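Local coordinates for metallo-beta-lactamase family protein (Staphylococcus aureus, PDB 3R2U) that probably works as a metal-dependent hydrolase or related enzyme of the metallo-beta-lactamase superfamily, binding an iron(III) ion in its active site, at residues D169-G174 against K201-I206; G174-P179 against T243-S248. One frame throughout, in Å; residues are numbered along the deposited sequence.

Contact 1: D169-G174 against K201-I206; sequences DFIFVG and KSIESI. With FE (Fe (III) ion), chain E.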
ATOM      1  N   ASP A 169       9.589 -30.305 -10.692  1.00 18.74           N
ATOM      2  CA  ASP A 169      10.743 -30.649  -9.894  1.00 19.19           C
ATOM      3  C   ASP A 169      11.571 -31.759 -10.546  1.00 21.12           C
ATOM      4  O   ASP A 169      12.379 -32.425  -9.878  1.00 23.26           O
ATOM      5  CB  ASP A 169      10.316 -31.026  -8.467  1.00 19.90           C
ATOM      6  CG  ASP A 169       9.809 -29.831  -7.670  1.00 18.23           C
ATOM      7  OD1 ASP A 169       9.976 -28.678  -8.113  1.00 20.77           O
ATOM      8  OD2 ASP A 169       9.251 -30.037  -6.593  1.00 21.20           O
ATOM      9  N   PHE A 170      11.382 -31.947 -11.854  1.00 21.07           N
ATOM     10  CA  PHE A 170      12.137 -32.928 -12.632  1.00 21.15           C
ATOM     11  C   PHE A 170      13.525 -32.346 -12.939  1.00 22.35           C
ATOM     12  O   PHE A 170      14.538 -32.880 -12.488  1.00 22.72           O
ATOM     13  CB  PHE A 170      11.327 -33.315 -13.887  1.00 20.68           C
ATOM     14  CG  PHE A 170      12.126 -33.980 -14.975  1.00 21.55           C
ATOM     15  CD1 PHE A 170      13.031 -34.982 -14.687  1.00 23.25           C
ATOM     16  CD2 PHE A 170      11.901 -33.649 -16.308  1.00 22.12           C
ATOM     17  CE1 PHE A 170      13.755 -35.612 -15.708  1.00 23.83           C
ATOM     18  CE2 PHE A 170      12.619 -34.268 -17.335  1.00 23.12           C
ATOM     19  CZ  PHE A 170      13.552 -35.253 -17.029  1.00 24.93           C
ATOM     20  N   ILE A 171      13.561 -31.230 -13.671  1.00 21.51           N
ATOM     21  CA  ILE A 171      14.816 -30.529 -13.974  1.00 20.99           C
ATOM     22  C   ILE A 171      14.817 -29.116 -13.401  1.00 21.12           C
ATOM     23  O   ILE A 171      13.890 -28.327 -13.673  1.00 20.36           O
ATOM     24  CB  ILE A 171      15.047 -30.375 -15.486  1.00 21.51           C
ATOM     25  CG1 ILE A 171      15.121 -31.753 -16.168  1.00 22.72           C
ATOM     26  CG2 ILE A 171      16.361 -29.605 -15.742  1.00 20.01           C
ATOM     27  CD1 ILE A 171      15.191 -31.661 -17.663  1.00 24.22           C
ATOM     28  N   PHE A 172      15.854 -28.792 -12.621  1.00 21.40           N
ATOM     29  CA  PHE A 172      16.025 -27.437 -12.086  1.00 21.70           C
ATOM     30  C   PHE A 172      17.145 -26.777 -12.840  1.00 22.79           C
ATOM     31  O   PHE A 172      17.799 -27.415 -13.681  1.00 23.71           O
ATOM     32  CB  PHE A 172      16.413 -27.441 -10.610  1.00 21.87           C
ATOM     33  CG  PHE A 172      15.398 -28.066  -9.710  1.00 20.01           C
ATOM     34  CD1 PHE A 172      14.098 -27.590  -9.682  1.00 23.84           C
ATOM     35  CD2 PHE A 172      15.757 -29.089  -8.843  1.00 22.59           C
ATOM     36  CE1 PHE A 172      13.156 -28.146  -8.826  1.00 24.20           C
ATOM     37  CE2 PHE A 172      14.830 -29.654  -7.977  1.00 20.76           C
ATOM     38  CZ  PHE A 172      13.526 -29.198  -7.976  1.00 23.70           C
ATOM     39  N   VAL A 173      17.360 -25.494 -12.573  1.00 21.49           N
ATOM     40  CA  VAL A 173      18.503 -24.825 -13.141  1.00 22.51           C
ATOM     41  C   VAL A 173      19.678 -25.306 -12.321  1.00 23.07           C
ATOM     42  O   VAL A 173      19.751 -25.041 -11.132  1.00 26.30           O
ATOM     43  CB  VAL A 173      18.418 -23.308 -13.046  1.00 22.14           C
ATOM     44  CG1 VAL A 173      19.734 -22.689 -13.511  1.00 21.91           C
ATOM     45  CG2 VAL A 173      17.242 -22.793 -13.857  1.00 18.16           C
ATOM     46  N   GLY A 174      20.559 -26.067 -12.937  1.00 23.98           N
ATOM     47  CA  GLY A 174      21.753 -26.555 -12.256  1.00 25.46           C
ATOM     48  C   GLY A 174      21.625 -27.878 -11.502  1.00 25.21           C
ATOM     49  O   GLY A 174      22.609 -28.369 -10.981  1.00 26.09           O
ATOM     50  N   LYS A 201      16.125 -42.644 -16.430  1.00 30.17           N
ATOM     51  CA  LYS A 201      15.442 -42.871 -17.701  1.00 30.40           C
ATOM     52  C   LYS A 201      14.730 -41.614 -18.176  1.00 28.28           C
ATOM     53  O   LYS A 201      14.672 -41.365 -19.369  1.00 27.11           O
ATOM     54  CB  LYS A 201      14.432 -44.018 -17.615  1.00 31.37           C
ATOM     55  CG  LYS A 201      15.033 -45.393 -17.360  1.00 39.66           C
ATOM     56  CD  LYS A 201      13.946 -46.490 -17.479  1.00 47.93           C
ATOM     57  CE  LYS A 201      14.479 -47.905 -17.241  1.00 52.59           C
ATOM     58  NZ  LYS A 201      15.385 -48.357 -18.349  1.00 59.32           N
ATOM     59  N   SER A 202      14.161 -40.829 -17.259  1.00 27.41           N
ATOM     60  CA  SER A 202      13.482 -39.595 -17.672  1.00 25.75           C
ATOM     61  C   SER A 202      14.486 -38.612 -18.244  1.00 25.22           C
ATOM     62  O   SER A 202      14.209 -37.942 -19.239  1.00 25.61           O
ATOM     63  CB  SER A 202      12.699 -38.973 -16.526  1.00 24.96           C
ATOM     64  OG  SER A 202      11.644 -39.828 -16.115  1.00 23.28           O
ATOM     65  N   ILE A 203      15.664 -38.527 -17.625  1.00 25.36           N
ATOM     66  CA  ILE A 203      16.702 -37.639 -18.120  1.00 24.57           C
ATOM     67  C   ILE A 203      17.136 -38.091 -19.525  1.00 26.22           C
ATOM     68  O   ILE A 203      17.273 -37.265 -20.437  1.00 26.61           O
ATOM     69  CB  ILE A 203      17.928 -37.568 -17.155  1.00 24.64           C
ATOM     70  CG1 ILE A 203      17.581 -36.831 -15.868  1.00 24.33           C
ATOM     71  CG2 ILE A 203      19.098 -36.850 -17.819  1.00 24.15           C
ATOM     72  CD1 ILE A 203      17.269 -35.303 -16.064  1.00 25.47           C
ATOM     73  N   GLU A 204      17.319 -39.400 -19.674  0.50 27.81           N
ATOM     74  CA  GLU A 204      17.706 -40.025 -20.936  0.50 29.96           C
ATOM     75  C   GLU A 204      16.749 -39.621 -22.057  0.50 30.20           C
ATOM     76  O   GLU A 204      17.178 -39.189 -23.116  0.50 31.16           O
ATOM     77  CB  GLU A 204      17.717 -41.562 -20.771  0.50 31.38           C
ATOM     78  CG  GLU A 204      18.214 -42.351 -21.986  0.50 32.69           C
ATOM     79  CD  GLU A 204      18.270 -43.864 -21.738  0.50 35.85           C
ATOM     80  OE1 GLU A 204      19.115 -44.532 -22.368  0.50 38.75           O
ATOM     81  OE2 GLU A 204      17.488 -44.389 -20.911  0.50 34.28           O
ATOM     82  N   SER A 205      15.452 -39.752 -21.802  1.00 30.92           N
ATOM     83  CA  SER A 205      14.420 -39.417 -22.791  1.00 32.39           C
ATOM     84  C   SER A 205      14.402 -37.906 -23.134  1.00 30.24           C
ATOM     85  O   SER A 205      14.299 -37.530 -24.292  1.00 33.01           O
ATOM     86  CB  SER A 205      13.036 -39.887 -22.324  1.00 32.23           C
ATOM     87  OG  SER A 205      12.616 -39.157 -21.181  1.00 39.21           O
ATOM     88  N   ILE A 206      14.610 -37.042 -22.157  1.00 28.91           N
ATOM     89  CA  ILE A 206      14.536 -35.602 -22.416  1.00 27.24           C
ATOM     90  C   ILE A 206      15.688 -35.066 -23.301  1.00 27.65           C
ATOM     91  O   ILE A 206      15.554 -34.025 -23.947  1.00 24.80           O
ATOM     92  CB  ILE A 206      14.457 -34.801 -21.088  1.00 27.75           C
ATOM     93  CG1 ILE A 206      13.416 -33.721 -21.230  1.00 28.30           C
ATOM     94  CG2 ILE A 206      15.838 -34.308 -20.629  1.00 25.26           C
ATOM     95  CD1 ILE A 206      12.020 -34.294 -21.463  1.00 27.39           C
TER
HETATM   96 FE    FE E 443       8.035 -31.491  -5.554  1.00 52.55          FE
HETATM   97  O   HOH W   1       6.602 -29.782  -5.069  1.00 15.67           O
HETATM   98  O   HOH W   2       6.687 -33.050  -4.394  1.00 15.09           O
HETATM   99  O   HOH W   3       9.159 -31.096  -3.759  1.00 19.61           O
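Phe170 reaches from the loop after strand 164-168 to the flank of helix 191-206 and meets three of its residues with the far end of its ring. CE1 of Phe170 lies 3.5 Å from CD1 of Ile203, while on the other side of CZ the ring is met at its edge, CE2 standing 4.0 Å from CG1 of Ile206. A chi1 of 162° sets CG anti to the backbone N, and the CE1, CZ and CE2 end of the ring reaches the helix. Ile171 backs it: its CG1 sits over the centre of one ring face, 3.6 Å above the plane, and its CD1 continues to CG2 of Ile206, 4.0 Å away. In the alpha-beta/beta-alpha fold of metallo-beta-lactamases, this helix belongs to the crossover between the parallel neighbours 164-168 and 214-217, and the metal-bearing loop after the first strand packs against it. Phe170 CZ comes obliquely within 3.5 Å of Ser202 O, which already accepts from Ser205 OG and Ile206 N, both on the same face of its carbonyl plane; Ser202 OG turns instead to Pro141 O. At the start of the loop, Asp169 OD2 binds the iron at 2.2 Å alongside His80, His143 and three waters, and OD1 is hydrogen-bonded to His219.

Contact 2: G174-P179 against T243-S248; sequences GDIGRP and TNWAFS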
ATOM      1  N   GLY A 174      20.559 -26.067 -12.937  1.00 23.98           N
ATOM      2  CA  GLY A 174      21.753 -26.555 -12.256  1.00 25.46           C
ATOM      3  C   GLY A 174      21.625 -27.878 -11.502  1.00 25.21           C
ATOM      4  O   GLY A 174      22.609 -28.369 -10.981  1.00 26.09           O
ATOM      5  N   ASP A 175      20.423 -28.445 -11.409  1.00 24.29           N
ATOM      6  CA  ASP A 175      20.271 -29.714 -10.704  1.00 25.51           C
ATOM      7  C   ASP A 175      18.965 -30.368 -11.126  1.00 24.85           C
ATOM      8  O   ASP A 175      18.292 -29.898 -12.062  1.00 22.38           O
ATOM      9  CB  ASP A 175      20.320 -29.475  -9.172  1.00 26.67           C
ATOM     10  CG  ASP A 175      20.922 -30.647  -8.407  1.00 30.94           C
ATOM     11  OD1 ASP A 175      20.733 -31.814  -8.805  1.00 27.98           O
ATOM     12  OD2 ASP A 175      21.604 -30.393  -7.393  1.00 36.67           O
ATOM     13  N   ILE A 176      18.622 -31.470 -10.456  1.00 25.19           N
ATOM     14  CA  ILE A 176      17.399 -32.204 -10.735  1.00 24.74           C
ATOM     15  C   ILE A 176      16.770 -32.615  -9.406  1.00 25.22           C
ATOM     16  O   ILE A 176      17.427 -32.607  -8.363  1.00 25.11           O
ATOM     17  CB  ILE A 176      17.647 -33.459 -11.627  1.00 25.83           C
ATOM     18  CG1 ILE A 176      18.566 -34.462 -10.921  1.00 28.42           C
ATOM     19  CG2 ILE A 176      18.238 -33.054 -12.976  1.00 22.02           C
ATOM     20  CD1 ILE A 176      18.724 -35.820 -11.647  1.00 26.10           C
ATOM     21  N   GLY A 177      15.493 -32.963  -9.451  1.00 26.86           N
ATOM     22  CA  GLY A 177      14.775 -33.366  -8.267  1.00 28.23           C
ATOM     23  C   GLY A 177      15.297 -34.672  -7.708  1.00 28.87           C
ATOM     24  O   GLY A 177      15.971 -35.411  -8.404  1.00 30.11           O
ATOM     25  N   ARG A 178      15.032 -34.905  -6.428  1.00 30.03           N
ATOM     26  CA  ARG A 178      15.392 -36.133  -5.759  1.00 31.66           C
ATOM     27  C   ARG A 178      14.077 -36.815  -5.463  1.00 32.25           C
ATOM     28  O   ARG A 178      13.061 -36.136  -5.278  1.00 29.41           O
ATOM     29  CB  ARG A 178      16.131 -35.870  -4.432  1.00 34.71           C
ATOM     30  CG  ARG A 178      17.471 -35.073  -4.539  1.00 39.04           C
ATOM     31  CD  ARG A 178      18.405 -35.703  -5.533  1.00 42.00           C
ATOM     32  NE  ARG A 178      19.819 -35.322  -5.394  1.00 45.08           N
ATOM     33  CZ  ARG A 178      20.463 -34.416  -6.140  1.00 43.35           C
ATOM     34  NH1 ARG A 178      19.852 -33.734  -7.096  1.00 37.49           N
ATOM     35  NH2 ARG A 178      21.746 -34.190  -5.921  1.00 47.02           N
ATOM     36  N   PRO A 179      14.073 -38.159  -5.387  1.00 34.61           N
ATOM     37  CA  PRO A 179      12.811 -38.830  -5.087  1.00 36.20           C
ATOM     38  C   PRO A 179      12.254 -38.442  -3.722  1.00 38.66           C
ATOM     39  O   PRO A 179      12.981 -38.498  -2.735  1.00 38.32           O
ATOM     40  CB  PRO A 179      13.188 -40.314  -5.103  1.00 37.56           C
ATOM     41  CG  PRO A 179      14.462 -40.387  -5.891  1.00 36.61           C
ATOM     42  CD  PRO A 179      15.173 -39.113  -5.598  1.00 34.38           C
ATOM     43  N   THR A 243      26.331 -27.930 -18.033  1.00 24.76           N
ATOM     44  CA  THR A 243      26.646 -27.580 -16.644  1.00 25.14           C
ATOM     45  C   THR A 243      25.943 -28.370 -15.526  1.00 25.57           C
ATOM     46  O   THR A 243      26.393 -28.343 -14.391  1.00 28.03           O
ATOM     47  CB  THR A 243      26.326 -26.080 -16.411  1.00 24.80           C
ATOM     48  OG1 THR A 243      24.931 -25.850 -16.650  1.00 24.08           O
ATOM     49  CG2 THR A 243      27.165 -25.179 -17.348  1.00 22.51           C
ATOM     50  N   ASN A 244      24.838 -29.028 -15.841  1.00 24.41           N
ATOM     51  CA  ASN A 244      24.057 -29.815 -14.870  1.00 24.61           C
ATOM     52  C   ASN A 244      24.592 -31.247 -14.823  1.00 25.91           C
ATOM     53  O   ASN A 244      24.508 -31.967 -15.823  1.00 26.98           O
ATOM     54  CB  ASN A 244      22.593 -29.779 -15.301  1.00 22.95           C
ATOM     55  CG  ASN A 244      21.632 -30.416 -14.299  1.00 24.09           C
ATOM     56  OD1 ASN A 244      21.946 -31.393 -13.609  1.00 24.25           O
ATOM     57  ND2 ASN A 244      20.415 -29.878 -14.262  1.00 21.14           N
ATOM     58  N   TRP A 245      25.124 -31.660 -13.665  1.00 26.64           N
ATOM     59  CA  TRP A 245      25.752 -33.002 -13.501  1.00 27.96           C
ATOM     60  C   TRP A 245      24.895 -34.166 -14.000  1.00 26.49           C
ATOM     61  O   TRP A 245      25.408 -35.137 -14.526  1.00 25.73           O
ATOM     62  CB  TRP A 245      26.105 -33.277 -12.034  1.00 28.27           C
ATOM     63  CG  TRP A 245      24.906 -33.548 -11.190  1.00 28.61           C
ATOM     64  CD1 TRP A 245      24.139 -32.634 -10.539  1.00 28.81           C
ATOM     65  CD2 TRP A 245      24.299 -34.825 -10.949  1.00 29.97           C
ATOM     66  NE1 TRP A 245      23.101 -33.256  -9.894  1.00 29.22           N
ATOM     67  CE2 TRP A 245      23.179 -34.604 -10.125  1.00 31.62           C
ATOM     68  CE3 TRP A 245      24.596 -36.132 -11.349  1.00 32.34           C
ATOM     69  CZ2 TRP A 245      22.358 -35.641  -9.687  1.00 29.59           C
ATOM     70  CZ3 TRP A 245      23.778 -37.168 -10.914  1.00 32.82           C
ATOM     71  CH2 TRP A 245      22.674 -36.915 -10.091  1.00 33.22           C
ATOM     72  N   ALA A 246      23.594 -34.058 -13.793  1.00 26.03           N
ATOM     73  CA  ALA A 246      22.652 -35.112 -14.143  1.00 25.54           C
ATOM     74  C   ALA A 246      22.701 -35.477 -15.616  1.00 26.53           C
ATOM     75  O   ALA A 246      22.426 -36.597 -15.976  1.00 26.00           O
ATOM     76  CB  ALA A 246      21.246 -34.689 -13.751  1.00 24.35           C
ATOM     77  N   PHE A 247      23.033 -34.513 -16.469  1.00 28.10           N
ATOM     78  CA  PHE A 247      23.105 -34.746 -17.911  1.00 28.47           C
ATOM     79  C   PHE A 247      24.409 -35.347 -18.422  1.00 30.55           C
ATOM     80  O   PHE A 247      24.456 -35.796 -19.564  1.00 30.87           O
ATOM     81  CB  PHE A 247      22.802 -33.447 -18.661  1.00 27.91           C
ATOM     82  CG  PHE A 247      21.377 -33.049 -18.578  1.00 25.53           C
ATOM     83  CD1 PHE A 247      20.491 -33.421 -19.561  1.00 27.02           C
ATOM     84  CD2 PHE A 247      20.903 -32.341 -17.487  1.00 27.37           C
ATOM     85  CE1 PHE A 247      19.145 -33.071 -19.465  1.00 26.68           C
ATOM     86  CE2 PHE A 247      19.568 -31.988 -17.388  1.00 25.91           C
ATOM     87  CZ  PHE A 247      18.691 -32.355 -18.387  1.00 25.32           C
ATOM     88  N   SER A 248      25.449 -35.370 -17.586  1.00 31.48           N
ATOM     89  CA  SER A 248      26.752 -35.912 -17.978  1.00 34.10           C
ATOM     90  C   SER A 248      27.061 -37.257 -17.352  1.00 35.01           C
ATOM     91  O   SER A 248      27.990 -37.926 -17.788  1.00 35.17           O
ATOM     92  CB  SER A 248      27.874 -34.949 -17.572  1.00 34.74           C
ATOM     93  OG  SER A 248      27.716 -33.719 -18.219  1.00 37.86           O
TER
HETATM   94  O   HOH W   4      25.367 -29.702 -11.681  1.00 27.21           O
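Gly174 faces Asn244 where the loop after strand 164-168 passes the end of helix 237-243, and a water links the two segments by donating to Gly174 O and Thr243 O and accepting from Trp245 N. At Asp175 the bonding becomes direct. Its carbonyl O takes a hydrogen bond from Asn244 ND2 (3.1 Å), the donor standing above the carbonyl plane; that amide also serves Glu240, while its OD1 closes an Asx turn onto Ala246 N. Asp175 OD1 receives Trp245 NE1 at 3.0 Å, the carboxylate and indole planes being perpendicular. Ile176 follows, its N donating to the same OD1, and its side chain packs against Ala246: CD1 is 3.5 Å from Ala246 CB, a tight approach, and 4.1 Å from Trp245 CZ2. The methyl of Ala246 in turn rests over one face of the indole. Arg178, bent at chi2 (-53°), brings NH1 back to Asp175 OD1 in a 2.7 Å salt bridge lying in its guanidinium plane, and sets one guanidinium face over Trp245 CZ2. One carboxylate oxygen thus gathers three N-H groups, from Ile176, Arg178 and Trp245, an arrangement that would be expected to stabilise its negative charge and to fix the rotation of the carboxylate.

How the contacts relate
Consecutive stretches of one loop make both contacts, with Gly174 as their common residue: 169-174 turns to helix 191-206, whereas residues 174-179 turn to 243-248, where helix 237-243 ends. Their centres lie 7 Å apart. The loop also bonds to itself, since Phe170 O and Gly177 N, 3.2 Å apart, probably form a hydrogen bond, and the apolar parts merge where Ile171 CD1 of contact 1 meets Phe247 CZ of contact 2 at 3.6 Å. Ile203 of contact 1 likewise touches Ile176 and Phe247. Contact 1 holds the iron ligand Asp169; the side chain of Arg178 in contact 2 remains about 9 Å from the metal, yet its backbone O accepts a hydrogen bond from ND1 of the iron ligand His143.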